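Local coordinates for tyrosine-protein phosphatase non-receptor type 18 (Homo sapiens, PDB 2OC3) that removes phosphate from phosphotyrosine in proteins, autophosphorylated tyrosine kinases among its substrates, through the catalytic domain described here, at residues 170-180 and 191-199; 245-253 and 289-297. All blocks are in the same frame, centred on the assembly; numbering follows the deposited sequence.

Contact 1: 170-180 and 191-199; sequences WLNEDIMLRTL and VYQLQYMSW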
loop_
_atom_site.group_PDB
_atom_site.type_symbol
_atom_site.label_atom_id
_atom_site.label_comp_id
_atom_site.label_asym_id
_atom_site.label_seq_id
_atom_site.Cartn_x
_atom_site.Cartn_y
_atom_site.Cartn_z
ATOM N N TRP A 170 0.950 20.812 -1.078
ATOM C CA TRP A 170 2.157 20.202 -0.561
ATOM C C TRP A 170 2.180 20.261 0.958
ATOM O O TRP A 170 2.140 21.353 1.540
ATOM C CB TRP A 170 3.411 20.854 -1.133
ATOM C CG TRP A 170 3.613 20.570 -2.578
ATOM C CD1 TRP A 170 2.988 21.163 -3.634
ATOM C CD2 TRP A 170 4.490 19.583 -3.149
ATOM N NE1 TRP A 170 3.424 20.622 -4.803
ATOM C CE2 TRP A 170 4.352 19.646 -4.542
ATOM C CE3 TRP A 170 5.394 18.664 -2.601
ATOM C CZ2 TRP A 170 5.070 18.813 -5.407
ATOM C CZ3 TRP A 170 6.118 17.852 -3.456
ATOM C CH2 TRP A 170 5.971 17.945 -4.838
ATOM N N LEU A 171 2.188 19.115 1.637
ATOM C CA LEU A 171 2.249 19.117 3.110
ATOM C C LEU A 171 3.650 19.427 3.641
ATOM O O LEU A 171 3.822 19.953 4.749
ATOM C CB LEU A 171 1.775 17.760 3.659
ATOM C CG LEU A 171 0.377 17.324 3.196
ATOM C CD1 LEU A 171 -0.019 16.048 3.943
ATOM C CD2 LEU A 171 -0.676 18.438 3.393
ATOM N N ASN A 172 4.651 19.021 2.856
ATOM C CA ASN A 172 6.073 19.271 3.088
ATOM C C ASN A 172 6.790 19.030 1.742
ATOM O O ASN A 172 6.112 18.780 0.739
ATOM C CB ASN A 172 6.591 18.426 4.224
ATOM C CG ASN A 172 6.437 16.957 3.966
ATOM O OD1 ASN A 172 6.821 16.478 2.914
ATOM N ND2 ASN A 172 5.904 16.224 4.941
ATOM N N GLU A 173 8.112 19.141 1.672
ATOM C CA GLU A 173 8.751 19.086 0.351
ATOM C C GLU A 173 8.626 17.742 -0.356
ATOM O O GLU A 173 8.878 17.629 -1.575
ATOM C CB GLU A 173 10.233 19.511 0.382
ATOM C CG GLU A 173 11.133 18.620 1.147
ATOM C CD GLU A 173 12.606 19.032 1.054
ATOM O OE1 GLU A 173 13.258 18.750 0.013
ATOM O OE2 GLU A 173 13.105 19.634 2.028
ATOM N N ASP A 174 8.231 16.704 0.398
ATOM C CA ASP A 174 8.177 15.351 -0.145
ATOM C C ASP A 174 6.775 14.777 -0.314
ATOM O O ASP A 174 6.655 13.676 -0.872
ATOM C CB ASP A 174 8.983 14.414 0.757
ATOM C CG ASP A 174 10.443 14.808 0.797
ATOM O OD1 ASP A 174 11.060 14.909 -0.279
ATOM O OD2 ASP A 174 10.961 15.136 1.895
ATOM N N ILE A 175 5.736 15.459 0.154
ATOM C CA ILE A 175 4.391 14.874 0.171
ATOM C C ILE A 175 3.359 15.817 -0.420
ATOM O O ILE A 175 3.220 16.976 0.069
ATOM C CB ILE A 175 3.909 14.544 1.608
ATOM C CG1 ILE A 175 4.911 13.676 2.354
ATOM C CG2 ILE A 175 2.547 13.868 1.593
ATOM C CD1 ILE A 175 5.280 12.369 1.777
ATOM N N MET A 176 2.640 15.323 -1.425
ATOM C CA MET A 176 1.519 15.996 -2.074
ATOM C C MET A 176 0.217 15.401 -1.537
ATOM O O MET A 176 0.109 14.164 -1.386
ATOM C CB MET A 176 1.617 15.802 -3.582
ATOM C CG MET A 176 0.367 16.049 -4.364
ATOM S SD MET A 176 -0.106 17.754 -4.330
ATOM C CE MET A 176 1.021 18.419 -5.519
ATOM N N LEU A 177 -0.785 16.240 -1.293
ATOM C CA LEU A 177 -2.150 15.818 -0.940
ATOM C C LEU A 177 -3.081 16.349 -1.996
ATOM O O LEU A 177 -3.210 17.556 -2.152
ATOM C CB LEU A 177 -2.560 16.366 0.408
ATOM C CG LEU A 177 -4.021 16.086 0.850
ATOM C CD1 LEU A 177 -4.353 14.628 0.988
ATOM C CD2 LEU A 177 -4.377 16.801 2.168
ATOM N N ARG A 178 -3.769 15.463 -2.740
ATOM C CA ARG A 178 -4.788 15.806 -3.680
ATOM C C ARG A 178 -6.164 15.480 -3.134
ATOM O O ARG A 178 -6.395 14.399 -2.604
ATOM C CB ARG A 178 -4.586 15.085 -5.009
ATOM C CG ARG A 178 -3.208 15.297 -5.648
ATOM C CD ARG A 178 -3.156 14.882 -7.092
ATOM N NE ARG A 178 -1.849 15.211 -7.687
ATOM C CZ ARG A 178 -0.774 14.441 -7.571
ATOM N NH1 ARG A 178 -0.834 13.278 -6.975
ATOM N NH2 ARG A 178 0.399 14.821 -8.086
ATOM N N THR A 179 -7.093 16.406 -3.282
ATOM C CA THR A 179 -8.462 16.234 -2.891
ATOM C C THR A 179 -9.199 15.997 -4.195
ATOM O O THR A 179 -9.204 16.871 -5.099
ATOM C CB THR A 179 -8.990 17.523 -2.217
ATOM O OG1 THR A 179 -8.132 17.851 -1.106
ATOM C CG2 THR A 179 -10.428 17.343 -1.741
ATOM N N LEU A 180 -9.805 14.813 -4.325
ATOM C CA LEU A 180 -10.434 14.401 -5.544
ATOM C C LEU A 180 -11.927 14.261 -5.316
ATOM O O LEU A 180 -12.360 13.907 -4.219
ATOM C CB LEU A 180 -9.903 13.024 -5.969
ATOM C CG LEU A 180 -8.405 12.919 -6.163
ATOM C CD1 LEU A 180 -7.977 11.461 -6.556
ATOM C CD2 LEU A 180 -7.962 13.893 -7.258
ATOM N N VAL A 191 -12.346 11.550 -2.323
ATOM C CA VAL A 191 -11.217 10.622 -2.120
ATOM C C VAL A 191 -9.965 11.484 -2.018
ATOM O O VAL A 191 -9.730 12.358 -2.865
ATOM C CB VAL A 191 -11.073 9.599 -3.244
ATOM C CG1 VAL A 191 -9.824 8.724 -3.025
ATOM C CG2 VAL A 191 -12.357 8.711 -3.294
ATOM N N TYR A 192 -9.221 11.296 -0.940
ATOM C CA TYR A 192 -7.936 11.952 -0.757
ATOM C C TYR A 192 -6.820 11.058 -1.213
ATOM O O TYR A 192 -6.829 9.863 -0.859
ATOM C CB TYR A 192 -7.744 12.309 0.713
ATOM C CG TYR A 192 -8.706 13.407 1.192
ATOM C CD1 TYR A 192 -8.380 14.737 1.004
ATOM C CD2 TYR A 192 -9.914 13.118 1.785
ATOM C CE1 TYR A 192 -9.238 15.771 1.400
ATOM C CE2 TYR A 192 -10.813 14.158 2.195
ATOM C CZ TYR A 192 -10.433 15.477 1.999
ATOM O OH TYR A 192 -11.282 16.525 2.390
ATOM N N GLN A 193 -5.867 11.621 -1.947
ATOM C CA GLN A 193 -4.667 10.887 -2.380
ATOM C C GLN A 193 -3.421 11.572 -1.880
ATOM O O GLN A 193 -3.217 12.777 -2.122
ATOM C CB GLN A 193 -4.614 10.818 -3.894
ATOM C CG GLN A 193 -3.430 10.007 -4.466
ATOM C CD GLN A 193 -2.791 10.624 -5.687
ATOM O OE1 GLN A 193 -2.972 11.806 -5.953
ATOM N NE2 GLN A 193 -2.074 9.817 -6.470
ATOM N N LEU A 194 -2.611 10.828 -1.147
ATOM C CA LEU A 194 -1.346 11.304 -0.697
ATOM C C LEU A 194 -0.277 10.673 -1.547
ATOM O O LEU A 194 -0.317 9.466 -1.731
ATOM C CB LEU A 194 -1.124 10.957 0.749
ATOM C CG LEU A 194 -1.941 11.725 1.790
ATOM C CD1 LEU A 194 -2.251 10.896 3.074
ATOM C CD2 LEU A 194 -1.245 13.013 2.139
ATOM N N GLN A 195 0.651 11.465 -2.076
ATOM C CA GLN A 195 1.686 10.946 -2.961
ATOM C C GLN A 195 3.036 11.336 -2.411
ATOM O O GLN A 195 3.299 12.498 -2.160
ATOM C CB GLN A 195 1.542 11.480 -4.393
ATOM C CG GLN A 195 2.537 10.760 -5.343
ATOM C CD GLN A 195 2.576 11.297 -6.748
ATOM O OE1 GLN A 195 1.833 12.222 -7.108
ATOM N NE2 GLN A 195 3.463 10.708 -7.566
ATOM N N TYR A 196 3.890 10.359 -2.177
ATOM C CA TYR A 196 5.279 10.551 -1.768
ATOM C C TYR A 196 6.053 10.834 -3.061
ATOM O O TYR A 196 5.954 10.066 -4.039
ATOM C CB TYR A 196 5.816 9.285 -1.047
ATOM C CG TYR A 196 7.029 9.584 -0.235
ATOM C CD1 TYR A 196 6.938 9.746 1.123
ATOM C CD2 TYR A 196 8.274 9.770 -0.821
ATOM C CE1 TYR A 196 8.056 10.095 1.883
ATOM C CE2 TYR A 196 9.380 10.123 -0.079
ATOM C CZ TYR A 196 9.266 10.279 1.269
ATOM O OH TYR A 196 10.389 10.661 2.019
ATOM N N MET A 197 6.769 11.972 -3.084
ATOM C CA MET A 197 7.231 12.571 -4.343
ATOM C C MET A 197 8.712 12.390 -4.648
ATOM O O MET A 197 9.116 12.719 -5.762
ATOM C CB MET A 197 6.926 14.090 -4.355
ATOM C CG MET A 197 5.472 14.401 -4.136
ATOM S SD MET A 197 4.352 13.733 -5.355
ATOM C CE MET A 197 4.757 14.837 -6.739
ATOM N N SER A 198 9.493 11.852 -3.706
ATOM C CA SER A 198 10.949 11.806 -3.826
ATOM C C SER A 198 11.593 10.504 -3.382
ATOM O O SER A 198 12.780 10.469 -3.093
ATOM C CB SER A 198 11.521 12.945 -3.004
ATOM O OG SER A 198 11.180 12.722 -1.646
ATOM N N TRP A 199 10.841 9.408 -3.306
ATOM C CA TRP A 199 11.455 8.160 -2.916
ATOM C C TRP A 199 12.547 7.772 -3.917
ATOM O O TRP A 199 12.292 7.693 -5.120
ATOM C CB TRP A 199 10.427 7.048 -2.773
ATOM C CG TRP A 199 10.916 5.892 -1.926
ATOM C CD1 TRP A 199 11.930 5.029 -2.209
ATOM C CD2 TRP A 199 10.353 5.462 -0.695
ATOM N NE1 TRP A 199 12.033 4.075 -1.217
ATOM C CE2 TRP A 199 11.080 4.330 -0.272
ATOM C CE3 TRP A 199 9.302 5.935 0.103
ATOM C CZ2 TRP A 199 10.780 3.659 0.933
ATOM C CZ3 TRP A 199 8.993 5.269 1.284
ATOM C CH2 TRP A 199 9.735 4.142 1.683
HETATM O O HOH W 1 2.540 13.720 -9.434
#
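Met176 and Gln195, Arg178 and Gln193, and Leu180 and Val191 exchange backbone hydrogen bonds in pairs across two antiparallel strands of a beta hairpin. The short axes of strands 175-180 and 191-196 come within 4.7 Å. The ladder reaches past the strand end, where Met197 N donates to Asp174 O at 2.8 Å.

The main side-chain bonds are those of Arg178. Its NH1 donates to Gln193 OE1 at 2.8 Å and to Gln195 OE1 at 2.9 Å. NH2 adds a bond to Gln195 OE1, so two nitrogens meet that one oxygen end-on. All three bonds lie close to the guanidinium plane, while the amide planes are turned 41° and 46° from it. A water donates to Gln195 OE1 as well. These bonds fix the rotation of the guanidinium. Near the hairpin's open end, Ser198 OG donates to Asp174 OD1 at 2.6 Å, from above the carboxylate plane.

Apolar contacts add to both faces. Leu194 CD2 meets Leu171 CD1 and Leu177 CD1, each pair 3.7 Å apart. On the Arg178 face, Met197 CG stands beside its backbone N (chi1 -56°), which brings it to 3.6 Å from Trp170 CZ3. The bend at chi2 sets SD obliquely to the ring, a Met-aromatic contact. Thr179 lies alongside the Tyr192 ring.

The hairpin belongs to the central mixed sheet of the classical protein tyrosine phosphatase domain. The Tyr196 side chain is about 7 Å from that of Arg239, a substrate-binding residue by similarity. Strand 161-170 flanks 175-180, and strand 130-133 flanks 191-196. Glu168 forms a salt bridge with Arg178 NE, and Trp149 gives the guanidinium a cation-pi contact. Helix 209-222 covers the Leu171 and Leu194 face, and its His210 hydrogen-bonds to Asp174 OD2 through ND1.

Contact 2: 245-253 and 289-297; sequences TVDYVRQLL and YHTVAQMFC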
loop_
_atom_site.group_PDB
_atom_site.type_symbol
_atom_site.label_atom_id
_atom_site.label_comp_id
_atom_site.label_asym_id
_atom_site.label_seq_id
_atom_site.Cartn_x
_atom_site.Cartn_y
_atom_site.Cartn_z
ATOM N N THR A 245 3.302 -1.267 7.271
ATOM C CA THR A 245 3.878 -1.679 8.549
ATOM C C THR A 245 4.003 -0.477 9.494
ATOM O O THR A 245 3.724 -0.598 10.701
ATOM C CB THR A 245 5.258 -2.343 8.369
ATOM O OG1 THR A 245 5.120 -3.487 7.517
ATOM C CG2 THR A 245 5.821 -2.775 9.723
ATOM N N VAL A 246 4.409 0.679 8.972
ATOM C CA VAL A 246 4.535 1.861 9.809
ATOM C C VAL A 246 3.161 2.214 10.395
ATOM O O VAL A 246 3.010 2.517 11.593
ATOM C CB VAL A 246 5.116 3.041 8.995
ATOM C CG1 VAL A 246 4.969 4.395 9.766
ATOM C CG2 VAL A 246 6.551 2.763 8.597
ATOM N N ASP A 247 2.132 2.159 9.567
ATOM C CA ASP A 247 0.801 2.481 10.053
ATOM C C ASP A 247 0.332 1.459 11.057
ATOM O O ASP A 247 -0.285 1.839 12.061
ATOM C CB ASP A 247 -0.236 2.528 8.935
ATOM C CG ASP A 247 -1.608 2.857 9.463
ATOM O OD1 ASP A 247 -1.844 4.056 9.731
ATOM O OD2 ASP A 247 -2.435 1.950 9.604
ATOM N N TYR A 248 0.528 0.167 10.782
ATOM C CA TYR A 248 0.153 -0.896 11.733
ATOM C C TYR A 248 0.798 -0.646 13.115
ATOM O O TYR A 248 0.119 -0.684 14.172
ATOM C CB TYR A 248 0.567 -2.241 11.146
ATOM C CG TYR A 248 0.155 -3.468 11.939
ATOM C CD1 TYR A 248 -0.921 -4.246 11.524
ATOM C CD2 TYR A 248 0.915 -3.903 13.021
ATOM C CE1 TYR A 248 -1.280 -5.402 12.219
ATOM C CE2 TYR A 248 0.558 -5.053 13.719
ATOM C CZ TYR A 248 -0.541 -5.775 13.309
ATOM O OH TYR A 248 -0.916 -6.944 13.961
ATOM N N VAL A 249 2.108 -0.418 13.123
ATOM C CA VAL A 249 2.833 -0.195 14.379
ATOM C C VAL A 249 2.355 1.092 15.051
ATOM O O VAL A 249 2.197 1.145 16.290
ATOM C CB VAL A 249 4.345 -0.251 14.186
ATOM C CG1 VAL A 249 5.075 0.039 15.527
ATOM C CG2 VAL A 249 4.744 -1.609 13.618
ATOM N N ARG A 250 2.076 2.124 14.274
ATOM C CA ARG A 250 1.587 3.367 14.854
ATOM C C ARG A 250 0.214 3.169 15.465
ATOM O O ARG A 250 -0.077 3.766 16.500
ATOM C CB ARG A 250 1.539 4.453 13.790
ATOM C CG ARG A 250 1.169 5.828 14.317
ATOM C CD ARG A 250 1.454 6.904 13.298
ATOM N NE ARG A 250 0.983 8.203 13.797
ATOM C CZ ARG A 250 -0.266 8.633 13.674
ATOM N NH1 ARG A 250 -1.204 7.961 13.044
ATOM N NH2 ARG A 250 -0.592 9.829 14.180
ATOM N N GLN A 251 -0.646 2.367 14.862
ATOM C CA GLN A 251 -1.950 2.097 15.439
ATOM C C GLN A 251 -1.794 1.348 16.760
ATOM O O GLN A 251 -2.513 1.666 17.728
ATOM C CB GLN A 251 -2.821 1.334 14.479
ATOM C CG GLN A 251 -3.218 2.177 13.260
ATOM C CD GLN A 251 -3.950 3.463 13.642
ATOM O OE1 GLN A 251 -3.360 4.545 13.815
ATOM N NE2 GLN A 251 -5.256 3.335 13.763
ATOM N N LEU A 252 -0.879 0.393 16.837
ATOM C CA LEU A 252 -0.606 -0.282 18.129
ATOM C C LEU A 252 -0.172 0.737 19.170
ATOM O O LEU A 252 -0.622 0.722 20.320
ATOM C CB LEU A 252 0.482 -1.349 18.004
ATOM C CG LEU A 252 0.142 -2.610 17.208
ATOM C CD1 LEU A 252 1.391 -3.530 17.162
ATOM C CD2 LEU A 252 -1.109 -3.310 17.762
ATOM N N LEU A 253 0.714 1.637 18.790
ATOM C CA LEU A 253 1.265 2.620 19.726
ATOM C C LEU A 253 0.173 3.535 20.250
ATOM O O LEU A 253 0.043 3.753 21.473
ATOM C CB LEU A 253 2.331 3.453 19.023
ATOM C CG LEU A 253 3.096 4.480 19.839
ATOM C CD1 LEU A 253 3.925 3.776 20.897
ATOM C CD2 LEU A 253 3.971 5.301 18.908
ATOM N N TYR A 289 12.855 0.049 10.772
ATOM C CA TYR A 289 13.399 0.113 12.114
ATOM C C TYR A 289 13.666 1.522 12.600
ATOM O O TYR A 289 13.290 1.859 13.704
ATOM C CB TYR A 289 14.666 -0.752 12.271
ATOM C CG TYR A 289 14.420 -2.058 12.987
ATOM C CD1 TYR A 289 14.090 -3.199 12.269
ATOM C CD2 TYR A 289 14.475 -2.148 14.370
ATOM C CE1 TYR A 289 13.842 -4.395 12.895
ATOM C CE2 TYR A 289 14.249 -3.379 15.026
ATOM C CZ TYR A 289 13.922 -4.493 14.263
ATOM O OH TYR A 289 13.669 -5.724 14.828
ATOM N N HIS A 290 14.264 2.349 11.752
ATOM C CA HIS A 290 14.551 3.742 12.080
ATOM C C HIS A 290 13.244 4.494 12.388
ATOM O O HIS A 290 13.139 5.260 13.374
ATOM C CB HIS A 290 15.256 4.402 10.892
ATOM C CG HIS A 290 15.789 5.781 11.147
ATOM N ND1 HIS A 290 15.627 6.462 12.336
ATOM C CD2 HIS A 290 16.486 6.607 10.334
ATOM C CE1 HIS A 290 16.216 7.644 12.247
ATOM N NE2 HIS A 290 16.743 7.758 11.041
ATOM N N THR A 291 12.232 4.260 11.551
ATOM C CA THR A 291 10.934 4.912 11.669
ATOM C C THR A 291 10.247 4.522 12.968
ATOM O O THR A 291 9.717 5.389 13.686
ATOM C CB THR A 291 10.016 4.576 10.469
ATOM O OG1 THR A 291 10.690 4.894 9.234
ATOM C CG2 THR A 291 8.719 5.352 10.549
ATOM N N VAL A 292 10.251 3.227 13.280
ATOM C CA VAL A 292 9.593 2.733 14.482
ATOM C C VAL A 292 10.316 3.245 15.746
ATOM O O VAL A 292 9.651 3.684 16.686
ATOM C CB VAL A 292 9.465 1.188 14.443
ATOM C CG1 VAL A 292 9.012 0.646 15.785
ATOM C CG2 VAL A 292 8.473 0.779 13.316
ATOM N N ALA A 293 11.646 3.220 15.742
ATOM C CA ALA A 293 12.446 3.760 16.862
ATOM C C ALA A 293 12.095 5.226 17.105
ATOM O O ALA A 293 11.903 5.648 18.258
ATOM C CB ALA A 293 13.950 3.590 16.581
ATOM N N GLN A 294 11.963 5.993 16.021
ATOM C CA GLN A 294 11.609 7.408 16.127
ATOM C C GLN A 294 10.207 7.593 16.706
ATOM O O GLN A 294 9.986 8.456 17.571
ATOM C CB GLN A 294 11.741 8.099 14.792
ATOM C CG GLN A 294 11.144 9.461 14.788
ATOM C CD GLN A 294 11.624 10.306 13.663
ATOM O OE1 GLN A 294 12.708 10.076 13.111
ATOM N NE2 GLN A 294 10.822 11.314 13.314
ATOM N N MET A 295 9.254 6.783 16.253
ATOM C CA MET A 295 7.907 6.838 16.822
ATOM C C MET A 295 7.918 6.501 18.297
ATOM O O MET A 295 7.163 7.079 19.057
ATOM C CB MET A 295 6.964 5.861 16.118
ATOM C CG MET A 295 6.725 6.139 14.665
ATOM S SD MET A 295 5.221 5.348 14.018
ATOM C CE MET A 295 4.917 4.152 15.297
ATOM N N PHE A 296 8.765 5.557 18.689
ATOM C CA PHE A 296 8.829 5.100 20.088
ATOM C C PHE A 296 9.620 6.094 20.951
ATOM O O PHE A 296 9.602 5.987 22.181
ATOM C CB PHE A 296 9.439 3.691 20.170
ATOM C CG PHE A 296 8.526 2.587 19.701
ATOM C CD1 PHE A 296 7.305 2.850 19.105
ATOM C CD2 PHE A 296 8.904 1.275 19.833
ATOM C CE1 PHE A 296 6.492 1.805 18.673
ATOM C CE2 PHE A 296 8.098 0.246 19.397
ATOM C CZ PHE A 296 6.882 0.525 18.824
ATOM N N CYS A 297 10.269 7.055 20.284
ATOM C CA CYS A 297 11.056 8.148 20.880
ATOM C C CYS A 297 12.327 7.642 21.541
ATOM O O CYS A 297 13.430 7.954 21.077
ATOM C CB CYS A 297 10.221 9.003 21.844
ATOM S SG CYS A 297 8.916 9.949 21.011
#
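Phe296 keeps CG beside its backbone N (chi1 -74°), and its ring swings toward Val249 and Leu253 of the partner helix. Next to it, Met295 bends at chi3 and turns its methyl toward Val249 and Arg250. That end is given in one of two deposited conformers, so the position of the methyl is tentative.

Met295 is a knob in a hole formed by Val246, Val249, Arg250 and Leu253. In the conformer given, CE lies 3.7 Å from Arg250 CB, and the two side chains cross at about a right angle. SD rests 3.8 Å from the same CB. Leu253 slides past Met295 in the opposite direction, its CD2 3.9 Å from Met295 CE.

Val249 CG1 reaches Phe296 CZ at 3.8 Å and Val292 CG1 at 4.0 Å. The Phe296 ring has Val292 CG1 of its own helix over one face. Leu253 CD1 meets the ring obliquely, 3.9 Å from Phe296 CE1. An alanine in place of Phe296 would probably open a gap beside Val249 CG1 and Leu253 CD1 and leave Val292 CG1 without its aromatic cover. Toward the N-terminal ends of the two segments, Val246 CG2 touches Thr291 CG2 at 3.9 Å. Thr291 OG1 bonds instead to Phe287 O within its own helix.

Around this seam, Leu212 of helix 209-222 touches Met295, and the ring of Phe15 in helix 15-18 meets that of Phe296. The axes of the short segments approach to 10.4 Å and run 22° from parallel. This is apolar helix-helix packing in the classical protein tyrosine phosphatase domain. The last helix of the domain, 282-296, lies along helix 238-254, whose first residues, Gly238 and Arg239, belong to the predicted phosphate-binding loop (P-loop).

From the N terminus, the chain reaches contact 1 first. It closes a short loop, the beta hairpin of strands 175-184 and 187-196 within the mixed sheet. The chain then makes helix 209-222, strand 229-232 and the loop with Cys233, the predicted catalytic cysteine. Contact 2 opens on helix 238-254 and closes a longer loop, holding helix 264-272, when helix 282-296 returns beside it. The loops follow in series and neither nest nor cross. The centres of contact 1 and contact 2 lie about 20 Å apart. The nearest atoms of contact 1 and contact 2 are about 8 Å apart. Helix 209-222 touches both, so it joins the sheet to the helical side of the domain.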